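PDB 6EHD: OmpT protein from Vibrio cholerae serotype O1, which forms a beta-barrel pore in the outer membrane and probably lets small solutes diffuse across it as a non-specific porin. Local coordinates for residues A249-V254 / T267-G272; S100-G105 / Y284-Y289; I210-Y215 / D231-A236. The protein carries 1 engineered substitution. All blocks are in the same frame, centred on the assembly; numbering follows the deposited sequence.

Contact 1 (A249-V254 / T267-G272). With C8E ((hydroxyethyloxy)tri(ethyloxy)octane), chain E.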
loop_
_atom_site.group_PDB
_atom_site.type_symbol
_atom_site.label_atom_id
_atom_site.label_comp_id
_atom_site.label_asym_id
_atom_site.label_seq_id
_atom_site.Cartn_x
_atom_site.Cartn_y
_atom_site.Cartn_z
ATOM N N ALA A 249 13.492 6.163 9.655
ATOM C CA ALA A 249 13.709 4.834 10.322
ATOM C C ALA A 249 12.405 4.253 10.832
ATOM O O ALA A 249 11.408 5.005 11.065
ATOM C CB ALA A 249 14.722 4.989 11.502
ATOM N N GLY A 250 12.328 2.927 10.948
ATOM C CA GLY A 250 11.139 2.304 11.588
ATOM C C GLY A 250 11.428 0.943 12.144
ATOM O O GLY A 250 12.432 0.272 11.779
ATOM N N TYR A 251 10.549 0.569 13.075
ATOM C CA TYR A 251 10.531 -0.770 13.746
ATOM C C TYR A 251 9.119 -1.348 13.634
ATOM O O TYR A 251 8.112 -0.671 13.994
ATOM C CB TYR A 251 10.872 -0.549 15.248
ATOM C CG TYR A 251 10.666 -1.811 16.140
ATOM C CD1 TYR A 251 11.608 -2.850 16.153
ATOM C CD2 TYR A 251 9.478 -1.999 16.831
ATOM C CE1 TYR A 251 11.401 -4.014 16.885
ATOM C CE2 TYR A 251 9.267 -3.154 17.590
ATOM C CZ TYR A 251 10.227 -4.163 17.610
ATOM O OH TYR A 251 9.987 -5.330 18.390
ATOM N N GLU A 252 9.023 -2.584 13.139
ATOM C CA GLU A 252 7.790 -3.259 12.879
ATOM C C GLU A 252 7.802 -4.667 13.523
ATOM O O GLU A 252 8.719 -5.489 13.253
ATOM C CB GLU A 252 7.552 -3.417 11.350
ATOM C CG GLU A 252 7.554 -2.071 10.635
ATOM C CD GLU A 252 7.488 -2.085 9.094
ATOM O OE1 GLU A 252 7.649 -3.175 8.468
ATOM O OE2 GLU A 252 7.147 -0.981 8.502
ATOM N N TYR A 253 6.787 -4.941 14.348
ATOM C CA TYR A 253 6.680 -6.298 14.993
ATOM C C TYR A 253 5.283 -6.884 14.764
ATOM O O TYR A 253 4.265 -6.181 15.004
ATOM C CB TYR A 253 6.942 -6.117 16.483
ATOM C CG TYR A 253 6.827 -7.431 17.280
ATOM C CD1 TYR A 253 7.826 -8.421 17.179
ATOM C CD2 TYR A 253 5.629 -7.754 17.968
ATOM C CE1 TYR A 253 7.718 -9.660 17.879
ATOM C CE2 TYR A 253 5.522 -8.995 18.677
ATOM C CZ TYR A 253 6.559 -9.914 18.615
ATOM O OH TYR A 253 6.377 -11.149 19.264
ATOM N N VAL A 254 5.218 -8.162 14.322
ATOM C CA VAL A 254 3.974 -8.814 14.011
ATOM C C VAL A 254 3.984 -10.226 14.716
ATOM O O VAL A 254 5.028 -10.935 14.664
ATOM C CB VAL A 254 3.737 -9.030 12.537
ATOM C CG1 VAL A 254 2.373 -9.706 12.297
ATOM C CG2 VAL A 254 3.847 -7.666 11.786
ATOM N N THR A 267 10.106 -9.484 12.892
ATOM C CA THR A 267 10.641 -8.162 13.179
ATOM C C THR A 267 11.250 -7.607 11.880
ATOM O O THR A 267 11.991 -8.361 11.191
ATOM C CB THR A 267 11.709 -8.280 14.271
ATOM O OG1 THR A 267 11.071 -8.762 15.497
ATOM C CG2 THR A 267 12.261 -6.953 14.571
ATOM N N LEU A 268 10.955 -6.323 11.582
ATOM C CA LEU A 268 11.607 -5.621 10.440
ATOM C C LEU A 268 12.036 -4.271 10.921
ATOM O O LEU A 268 11.219 -3.511 11.475
ATOM C CB LEU A 268 10.651 -5.564 9.187
ATOM C CG LEU A 268 11.124 -4.977 7.842
ATOM C CD1 LEU A 268 11.401 -3.504 7.909
ATOM C CD2 LEU A 268 12.342 -5.694 7.300
ATOM N N VAL A 269 13.333 -3.931 10.780
ATOM C CA VAL A 269 13.834 -2.592 11.105
ATOM C C VAL A 269 14.444 -1.991 9.806
ATOM O O VAL A 269 15.158 -2.692 9.047
ATOM C CB VAL A 269 14.929 -2.638 12.220
ATOM C CG1 VAL A 269 15.465 -1.252 12.484
ATOM C CG2 VAL A 269 14.337 -3.205 13.538
ATOM N N TYR A 270 14.236 -0.693 9.564
ATOM C CA TYR A 270 14.855 -0.004 8.413
ATOM C C TYR A 270 15.455 1.306 8.859
ATOM O O TYR A 270 14.961 1.957 9.817
ATOM C CB TYR A 270 13.889 0.132 7.175
ATOM C CG TYR A 270 12.622 0.942 7.438
ATOM C CD1 TYR A 270 12.607 2.356 7.443
ATOM C CD2 TYR A 270 11.419 0.259 7.776
ATOM C CE1 TYR A 270 11.425 3.032 7.724
ATOM C CE2 TYR A 270 10.236 0.933 8.083
ATOM C CZ TYR A 270 10.246 2.328 8.076
ATOM O OH TYR A 270 9.064 2.992 8.394
ATOM N N LEU A 271 16.521 1.749 8.139
ATOM C CA LEU A 271 17.101 3.076 8.338
ATOM C C LEU A 271 17.548 3.585 6.922
ATOM O O LEU A 271 18.125 2.807 6.174
ATOM C CB LEU A 271 18.422 2.917 9.163
ATOM C CG LEU A 271 19.297 4.134 9.467
ATOM C CD1 LEU A 271 18.606 5.325 10.107
ATOM C CD2 LEU A 271 20.538 3.818 10.338
ATOM N N GLY A 272 17.226 4.813 6.579
ATOM C CA GLY A 272 17.607 5.323 5.232
ATOM C C GLY A 272 17.716 6.797 5.164
ATOM O O GLY A 272 17.525 7.558 6.151
HETATM C C1 C8E E . 4.021 3.279 21.255
HETATM C C2 C8E E . 5.536 3.258 21.095
HETATM C C3 C8E E . 6.046 1.856 21.329
HETATM C C4 C8E E . 7.559 1.770 21.590
HETATM C C5 C8E E . 8.157 0.593 20.823
HETATM C C6 C8E E . 8.022 -0.803 21.376
HETATM C C7 C8E E . 7.062 -1.732 20.606
HETATM C C8 C8E E . 7.305 -3.212 20.998
HETATM O O9 C8E E . 6.248 -4.200 20.966
HETATM C C10 C8E E . 5.842 -4.924 22.116
HETATM C C11 C8E E . 5.614 -6.356 21.764
HETATM O O12 C8E E . 6.933 -6.859 21.923
HETATM C C13 C8E E . 7.236 -8.262 22.003
HETATM C C14 C8E E . 8.668 -8.565 21.526
HETATM O O15 C8E E . 9.627 -7.551 21.916
HETATM C C16 C8E E . 11.024 -7.904 21.678
HETATM C C17 C8E E . 12.081 -6.892 22.159
HETATM O O18 C8E E . 11.687 -5.581 21.752
HETATM C C19 C8E E . 12.571 -4.439 21.604
HETATM C C20 C8E E . 11.773 -3.157 21.909
HETATM O O21 C8E E . 11.632 -2.274 20.804
HETATM O O HOH W 1 11.484 -7.593 18.017
HETATM O O HOH W 2 7.424 1.421 9.782
#

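Contact 2 (S100-G105 / Y284-Y289). With C8E ((hydroxyethyloxy)tri(ethyloxy)octane), chain G.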
loop_
_atom_site.group_PDB
_atom_site.type_symbol
_atom_site.label_atom_id
_atom_site.label_comp_id
_atom_site.label_asym_id
_atom_site.label_seq_id
_atom_site.Cartn_x
_atom_site.Cartn_y
_atom_site.Cartn_z
ATOM N N SER A 100 9.294 4.027 4.668
ATOM C CA SER A 100 10.411 3.489 3.855
ATOM C C SER A 100 10.214 3.613 2.320
ATOM O O SER A 100 9.094 3.855 1.812
ATOM C CB SER A 100 10.588 1.987 4.227
ATOM O OG SER A 100 9.520 1.172 3.745
ATOM N N TYR A 101 11.319 3.395 1.573
ATOM C CA TYR A 101 11.346 3.317 0.093
ATOM C C TYR A 101 11.427 1.858 -0.424
ATOM O O TYR A 101 11.117 1.638 -1.568
ATOM C CB TYR A 101 12.531 4.117 -0.453
ATOM C CG TYR A 101 12.276 5.543 -0.644
ATOM C CD1 TYR A 101 11.744 6.001 -1.836
ATOM C CD2 TYR A 101 12.584 6.480 0.345
ATOM C CE1 TYR A 101 11.428 7.377 -1.973
ATOM C CE2 TYR A 101 12.337 7.847 0.169
ATOM C CZ TYR A 101 11.766 8.293 -1.029
ATOM O OH TYR A 101 11.473 9.657 -1.218
ATOM N N PHE A 102 11.784 0.853 0.406
ATOM C CA PHE A 102 11.996 -0.535 0.002
ATOM C C PHE A 102 11.448 -1.665 0.878
ATOM O O PHE A 102 10.788 -2.577 0.375
ATOM C CB PHE A 102 13.511 -0.868 -0.220
ATOM C CG PHE A 102 14.166 -0.185 -1.387
ATOM C CD1 PHE A 102 13.954 -0.628 -2.644
ATOM C CD2 PHE A 102 15.012 0.949 -1.155
ATOM C CE1 PHE A 102 14.605 -0.000 -3.739
ATOM C CE2 PHE A 102 15.703 1.534 -2.256
ATOM C CZ PHE A 102 15.474 1.044 -3.515
ATOM N N PHE A 103 11.680 -1.619 2.190
ATOM C CA PHE A 103 11.547 -2.845 3.025
ATOM C C PHE A 103 10.404 -2.869 4.056
ATOM O O PHE A 103 10.047 -3.918 4.546
ATOM C CB PHE A 103 12.875 -3.118 3.749
ATOM C CG PHE A 103 14.080 -3.305 2.795
ATOM C CD1 PHE A 103 14.009 -4.309 1.796
ATOM C CD2 PHE A 103 15.176 -2.452 2.852
ATOM C CE1 PHE A 103 15.082 -4.463 0.862
ATOM C CE2 PHE A 103 16.229 -2.601 1.923
ATOM C CZ PHE A 103 16.164 -3.632 0.960
ATOM N N GLY A 104 9.897 -1.690 4.444
ATOM C CA GLY A 104 8.766 -1.619 5.431
ATOM C C GLY A 104 7.408 -1.863 4.874
ATOM O O GLY A 104 7.254 -2.102 3.662
ATOM N N GLY A 105 6.404 -1.792 5.771
ATOM C CA GLY A 105 4.996 -2.142 5.527
ATOM C C GLY A 105 4.579 -3.490 6.111
ATOM O O GLY A 105 3.448 -3.935 5.868
ATOM N N TYR A 284 17.783 7.887 -3.107
ATOM C CA TYR A 284 17.645 7.355 -1.739
ATOM C C TYR A 284 18.467 6.058 -1.544
ATOM O O TYR A 284 18.732 5.300 -2.505
ATOM C CB TYR A 284 16.126 7.046 -1.446
ATOM C CG TYR A 284 15.316 6.531 -2.602
ATOM C CD1 TYR A 284 14.727 7.395 -3.513
ATOM C CD2 TYR A 284 15.199 5.198 -2.847
ATOM C CE1 TYR A 284 14.042 6.954 -4.632
ATOM C CE2 TYR A 284 14.446 4.724 -3.944
ATOM C CZ TYR A 284 13.913 5.619 -4.884
ATOM O OH TYR A 284 13.181 5.107 -5.971
ATOM N N ALA A 285 18.816 5.776 -0.269
ATOM C CA ALA A 285 19.521 4.571 0.076
ATOM C C ALA A 285 18.989 4.055 1.443
ATOM O O ALA A 285 18.779 4.897 2.360
ATOM C CB ALA A 285 21.022 4.885 0.226
ATOM N N GLU A 286 18.845 2.742 1.535
ATOM C CA GLU A 286 18.230 2.157 2.703
ATOM C C GLU A 286 18.852 0.839 3.112
ATOM O O GLU A 286 19.182 -0.014 2.283
ATOM C CB GLU A 286 16.684 1.919 2.328
ATOM C CG GLU A 286 15.774 1.506 3.486
ATOM C CD GLU A 286 14.277 1.483 2.982
ATOM O OE1 GLU A 286 13.858 2.596 2.487
ATOM O OE2 GLU A 286 13.629 0.424 3.097
ATOM N N TYR A 287 18.893 0.628 4.432
ATOM C CA TYR A 287 19.225 -0.702 5.015
ATOM C C TYR A 287 17.977 -1.276 5.714
ATOM O O TYR A 287 17.275 -0.542 6.450
ATOM C CB TYR A 287 20.298 -0.455 6.072
ATOM C CG TYR A 287 20.561 -1.642 7.004
ATOM C CD1 TYR A 287 20.985 -2.873 6.501
ATOM C CD2 TYR A 287 20.264 -1.571 8.389
ATOM C CE1 TYR A 287 21.218 -3.989 7.375
ATOM C CE2 TYR A 287 20.447 -2.686 9.245
ATOM C CZ TYR A 287 20.954 -3.883 8.732
ATOM O OH TYR A 287 21.194 -4.973 9.611
ATOM N N GLY A 288 17.742 -2.553 5.484
ATOM C CA GLY A 288 16.680 -3.338 6.109
ATOM C C GLY A 288 17.197 -4.628 6.816
ATOM O O GLY A 288 17.885 -5.416 6.190
ATOM N N TYR A 289 16.808 -4.809 8.100
ATOM C CA TYR A 289 17.124 -6.039 8.890
ATOM C C TYR A 289 15.813 -6.775 9.167
ATOM O O TYR A 289 14.846 -6.144 9.734
ATOM C CB TYR A 289 17.795 -5.626 10.195
ATOM C CG TYR A 289 17.927 -6.856 11.109
ATOM C CD1 TYR A 289 18.990 -7.763 10.951
ATOM C CD2 TYR A 289 16.962 -7.135 12.057
ATOM C CE1 TYR A 289 19.095 -8.892 11.784
ATOM C CE2 TYR A 289 17.074 -8.274 12.918
ATOM C CZ TYR A 289 18.148 -9.121 12.766
ATOM O OH TYR A 289 18.260 -10.256 13.569
HETATM C C11 C8E G . 7.592 9.206 3.204
HETATM O O12 C8E G . 8.109 8.692 1.945
HETATM C C13 C8E G . 7.789 7.285 1.781
HETATM C C14 C8E G . 8.136 6.785 0.389
HETATM O O15 C8E G . 7.206 7.473 -0.483
HETATM C C16 C8E G . 7.586 7.751 -1.802
HETATM C C17 C8E G . 7.265 6.488 -2.458
HETATM O O18 C8E G . 6.448 6.633 -3.615
HETATM C C19 C8E G . 6.145 5.561 -4.525
HETATM C C20 C8E G . 4.979 4.570 -4.903
HETATM O O21 C8E G . 5.242 3.345 -5.775
#

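Contact 3 (I210-Y215 / D231-A236). With C8E ((hydroxyethyloxy)tri(ethyloxy)octane), chain J.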
loop_
_atom_site.group_PDB
_atom_site.type_symbol
_atom_site.label_atom_id
_atom_site.label_comp_id
_atom_site.label_asym_id
_atom_site.label_seq_id
_atom_site.Cartn_x
_atom_site.Cartn_y
_atom_site.Cartn_z
ATOM N N ILE A 210 6.635 11.761 13.801
ATOM C CA ILE A 210 6.649 10.382 14.435
ATOM C C ILE A 210 5.285 9.749 14.275
ATOM O O ILE A 210 4.249 10.410 14.504
ATOM C CB ILE A 210 6.986 10.437 15.942
ATOM C CG1 ILE A 210 8.369 11.121 16.100
ATOM C CG2 ILE A 210 7.066 9.016 16.495
ATOM C CD1 ILE A 210 8.914 11.198 17.536
ATOM N N GLY A 211 5.248 8.484 13.878
ATOM C CA GLY A 211 3.998 7.789 13.683
ATOM C C GLY A 211 3.952 6.423 14.347
ATOM O O GLY A 211 4.976 5.689 14.385
ATOM N N VAL A 212 2.738 6.037 14.768
ATOM C CA VAL A 212 2.460 4.720 15.293
ATOM C C VAL A 212 1.183 4.176 14.686
ATOM O O VAL A 212 0.152 4.857 14.670
ATOM C CB VAL A 212 2.344 4.705 16.892
ATOM C CG1 VAL A 212 2.016 3.314 17.391
ATOM C CG2 VAL A 212 3.601 5.284 17.492
ATOM N N THR A 213 1.200 2.898 14.250
ATOM C CA THR A 213 0.010 2.188 13.779
ATOM C C THR A 213 -0.129 0.811 14.481
ATOM O O THR A 213 0.860 0.014 14.572
ATOM C CB THR A 213 0.016 1.903 12.247
ATOM O OG1 THR A 213 0.086 3.129 11.490
ATOM C CG2 THR A 213 -1.179 1.015 11.818
ATOM N N TYR A 214 -1.349 0.577 15.034
ATOM C CA TYR A 214 -1.758 -0.738 15.451
ATOM C C TYR A 214 -2.624 -1.395 14.369
ATOM O O TYR A 214 -3.593 -0.755 13.871
ATOM C CB TYR A 214 -2.578 -0.610 16.748
ATOM C CG TYR A 214 -1.944 -0.056 18.007
ATOM C CD1 TYR A 214 -0.557 -0.107 18.233
ATOM C CD2 TYR A 214 -2.755 0.355 19.102
ATOM C CE1 TYR A 214 0.037 0.406 19.398
ATOM C CE2 TYR A 214 -2.167 0.770 20.286
ATOM C CZ TYR A 214 -0.761 0.719 20.476
ATOM O OH TYR A 214 -0.177 1.102 21.694
ATOM N N TYR A 215 -2.416 -2.650 14.026
ATOM C CA TYR A 215 -3.276 -3.375 13.088
ATOM C C TYR A 215 -3.620 -4.773 13.718
ATOM O O TYR A 215 -2.783 -5.423 14.360
ATOM C CB TYR A 215 -2.569 -3.646 11.645
ATOM C CG TYR A 215 -3.235 -3.027 10.457
ATOM C CD1 TYR A 215 -4.407 -3.623 9.882
ATOM C CD2 TYR A 215 -2.756 -1.860 9.852
ATOM C CE1 TYR A 215 -5.054 -3.063 8.799
ATOM C CE2 TYR A 215 -3.378 -1.284 8.758
ATOM C CZ TYR A 215 -4.563 -1.837 8.237
ATOM O OH TYR A 215 -5.225 -1.254 7.151
ATOM N N ASP A 231 -1.462 -9.727 15.171
ATOM C CA ASP A 231 -1.420 -8.497 15.987
ATOM C C ASP A 231 -0.119 -7.755 15.567
ATOM O O ASP A 231 1.039 -8.337 15.681
ATOM C CB ASP A 231 -1.258 -8.891 17.494
ATOM C CG ASP A 231 -2.402 -9.780 18.052
ATOM O OD1 ASP A 231 -3.550 -9.859 17.521
ATOM O OD2 ASP A 231 -2.152 -10.264 19.191
ATOM N N ALA A 232 -0.223 -6.448 15.199
ATOM C CA ALA A 232 0.938 -5.760 14.584
ATOM C C ALA A 232 1.107 -4.341 15.117
ATOM O O ALA A 232 0.072 -3.651 15.364
ATOM C CB ALA A 232 0.752 -5.723 13.049
ATOM N N ILE A 233 2.361 -3.949 15.342
ATOM C CA ILE A 233 2.695 -2.589 15.721
ATOM C C ILE A 233 3.819 -2.084 14.763
ATOM O O ILE A 233 4.795 -2.797 14.502
ATOM C CB ILE A 233 3.108 -2.438 17.191
ATOM C CG1 ILE A 233 3.344 -0.968 17.543
ATOM C CG2 ILE A 233 4.333 -3.293 17.529
ATOM C CD1 ILE A 233 3.678 -0.644 19.008
ATOM N N SER A 234 3.679 -0.823 14.322
ATOM C CA SER A 234 4.667 -0.105 13.513
ATOM C C SER A 234 4.942 1.256 14.195
ATOM O O SER A 234 3.999 2.013 14.551
ATOM C CB SER A 234 4.116 0.127 12.075
ATOM O OG SER A 234 3.730 -1.106 11.463
ATOM N N VAL A 235 6.232 1.538 14.459
ATOM C CA VAL A 235 6.730 2.782 15.102
ATOM C C VAL A 235 7.780 3.358 14.150
ATOM O O VAL A 235 8.804 2.725 13.935
ATOM C CB VAL A 235 7.359 2.520 16.487
ATOM C CG1 VAL A 235 7.624 3.838 17.123
ATOM C CG2 VAL A 235 6.415 1.735 17.323
ATOM N N ALA A 236 7.586 4.552 13.652
ATOM C CA ALA A 236 8.485 5.071 12.573
ATOM C C ALA A 236 8.580 6.591 12.675
ATOM O O ALA A 236 7.742 7.279 13.260
ATOM C CB ALA A 236 8.002 4.649 11.177
HETATM C C1 C8E J . -12.646 2.294 19.872
HETATM C C2 C8E J . -11.989 2.783 18.607
HETATM C C3 C8E J . -11.390 4.156 18.850
HETATM C C4 C8E J . -10.134 4.364 18.035
HETATM C C5 C8E J . -9.920 5.828 17.705
HETATM C C6 C8E J . -8.571 6.370 18.081
HETATM C C7 C8E J . -8.082 6.117 19.503
HETATM C C8 C8E J . -7.140 7.270 19.926
HETATM O O9 C8E J . -6.079 7.334 18.997
HETATM C C10 C8E J . -4.916 8.096 19.302
HETATM C C11 C8E J . -3.917 7.637 18.248
HETATM O O12 C8E J . -3.065 6.627 18.816
HETATM C C13 C8E J . -2.269 5.940 17.867
HETATM C C14 C8E J . -1.975 4.552 18.375
HETATM O O15 C8E J . -1.017 4.478 19.443
HETATM C C16 C8E J . -0.908 5.431 20.451
HETATM C C17 C8E J . -0.275 4.757 21.663
HETATM O O18 C8E J . 0.954 5.351 22.018
HETATM C C19 C8E J . 0.832 6.572 22.733
HETATM C C20 C8E J . 2.295 6.936 22.809
HETATM O O21 C8E J . 2.913 7.225 21.550
HETATM O O HOH W 3 1.300 -1.957 12.417
#

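Contact 1 (A249-V254 / T267-G272)
The Y270 ring lies flat against the backbone of G250: G250 N sits 3.3 Å above the ring plane near CE1, and G250 CA points its hydrogen at the face, 3.9 Å from the Y270 centroid, a CH-pi contact. In the plane of the same ring, at its edge, come E252 OE2 and L268 CD1. With CG between the backbone N and the carbonyl carbon (chi1 61°), the Y270 ring folds over the neighbouring strand, and the absence of a side chain at G250 leaves it room. On the other face of this antiparallel porin hairpin, V269 CG2 lies at the edge of the Y251 ring, 3.8 Å from Y251 CD1, while T267 OG1 lies in the plane of the Y253 ring. The detergent C8E of chain E passes over one face of each tyrosine, toward the rim. A water joins Y251 OH to T267 OG1. Four backbone bonds tie the G250–Y270 and E252–L268 pairs. Inside the barrel, a second water donates to E252 OE2 and accepts from Y270 OH, at 2.7 Å from each. E252 OE1 bonds T106 OG1, E252 OE2 bonds G105 N and Y270 OH bonds Y99 N, so the buried carboxylate and phenol hold the inward-folded loop against the wall.

Contact 2 (S100-G105 / Y284-Y289)
Loop L3, the segment that folds into a porin barrel and narrows its channel, meets the inner wall here: S100-G105 belongs to that loop and Y284-Y289 to strand 281-291. E286 carries the polar part of the contact. Its side chain leaves the strand with CG anti to the backbone N (chi1 -171°) and runs extended as far as CD, which delivers the carboxylate to a row of loop amides. E286 OE1 accepts from Y101 N at 2.8 Å with its syn lone pair, on the side of OE2, while F103 N reaches OE2 of E286 at 3.0 Å, nearly along the C-O axis. F102 N adds a weak bond to OE2. Y248 OH bonds OE1 from the barrel wall, so several donors surround this buried carboxylate and would probably stabilise its negative charge. The F103 ring runs antiparallel to the E286 chain, its CD2 3.3 Å from E286 OE2, and F103 CD2 also packs 3.7 Å from G288 N, close against a residue with no side chain to block it.

An aromatic cluster closes the other end. The Y101 and Y284 rings stack face to face, planes 11° apart and centroids 4.0 Å from each other. The C8E of chain G lies over the opposite face of Y101, with C14 above the ring centre. The phenol ends have partners in the wall: Y101 OH bonds E274 and R282, and Y284 OH bonds E20 and R322. F102 meets Y284 obliquely, the ring planes 54° apart; its CE2 sits at the edge of the Y284 ring, 3.7 Å from Y284 CD2.

Contact 3 (I210-Y215 / D231-A236)
Strands 208-221 and 227-242 form an antiparallel hairpin of the porin barrel, and I210-Y215 and D231-A236 are joined rung by rung along it. The tight part is the backbone. Six hydrogen bonds link the pairs G211–A236, T213–S234 and Y215–A232, and the straightest runs from G211 N to A236 O, 2.8 Å long with 173° at the hydrogen. Between these rungs the alpha hydrogens fill in, for example V212 CA against S234 O at 3.2 Å.

The side chains are more loosely matched. On the barrel exterior, V212 CG2 and V235 CG1 stand 4.3 Å apart, and V212 CG1 approaches I233 CG1 at 4.5 Å. Y214 and I233 make the closer apolar contact, running side by side in the same direction. With its CG beside the backbone N (chi1 -63°), Y214 swings its ring along the strand pair until CE1 lies 3.8 Å from I233 CD1. The C8E of chain J lies over one face of the Y214 ring and also touches V212, consistent with a surface that meets lipid in the membrane.

The inward face is mixed, with T213, S234 and Y215 among small residues. T213 OG1 bonds A97 N of the inward loop and T200 OG1 of the next strand, while the Y215 ring turns from the partner strand and its OH bonds Y152 OH. Y215 still touches its partner at the base, where its CB lies 4.2 Å from A232 CB. A water also settles on this side, donating to T213 O and hydrogen-bonded to S234 OG at 2.7 Å.

Five of the six segments lie on consecutive strands of the barrel wall; the sixth, S100-G105, belongs to the inward loop. Strands 208-221, 227-242, 245-258, 263-276 and 281-291 follow one another in the chain and pair antiparallel in that order, with contact 3 at one side, contact 1 in the middle and the strand of contact 2 at the other. The centre of contact 1 is about 9 Å from that of contact 2 and about 10 Å from that of contact 3; the outer two are about 16 Å apart. Contacts 1 and 3 are local hairpins in series, whereas contact 2 spans both. Contact 2 seats the loop directly, and side chains of contacts 1 and 3 also touch it, consistent with its lying against this side of the pore.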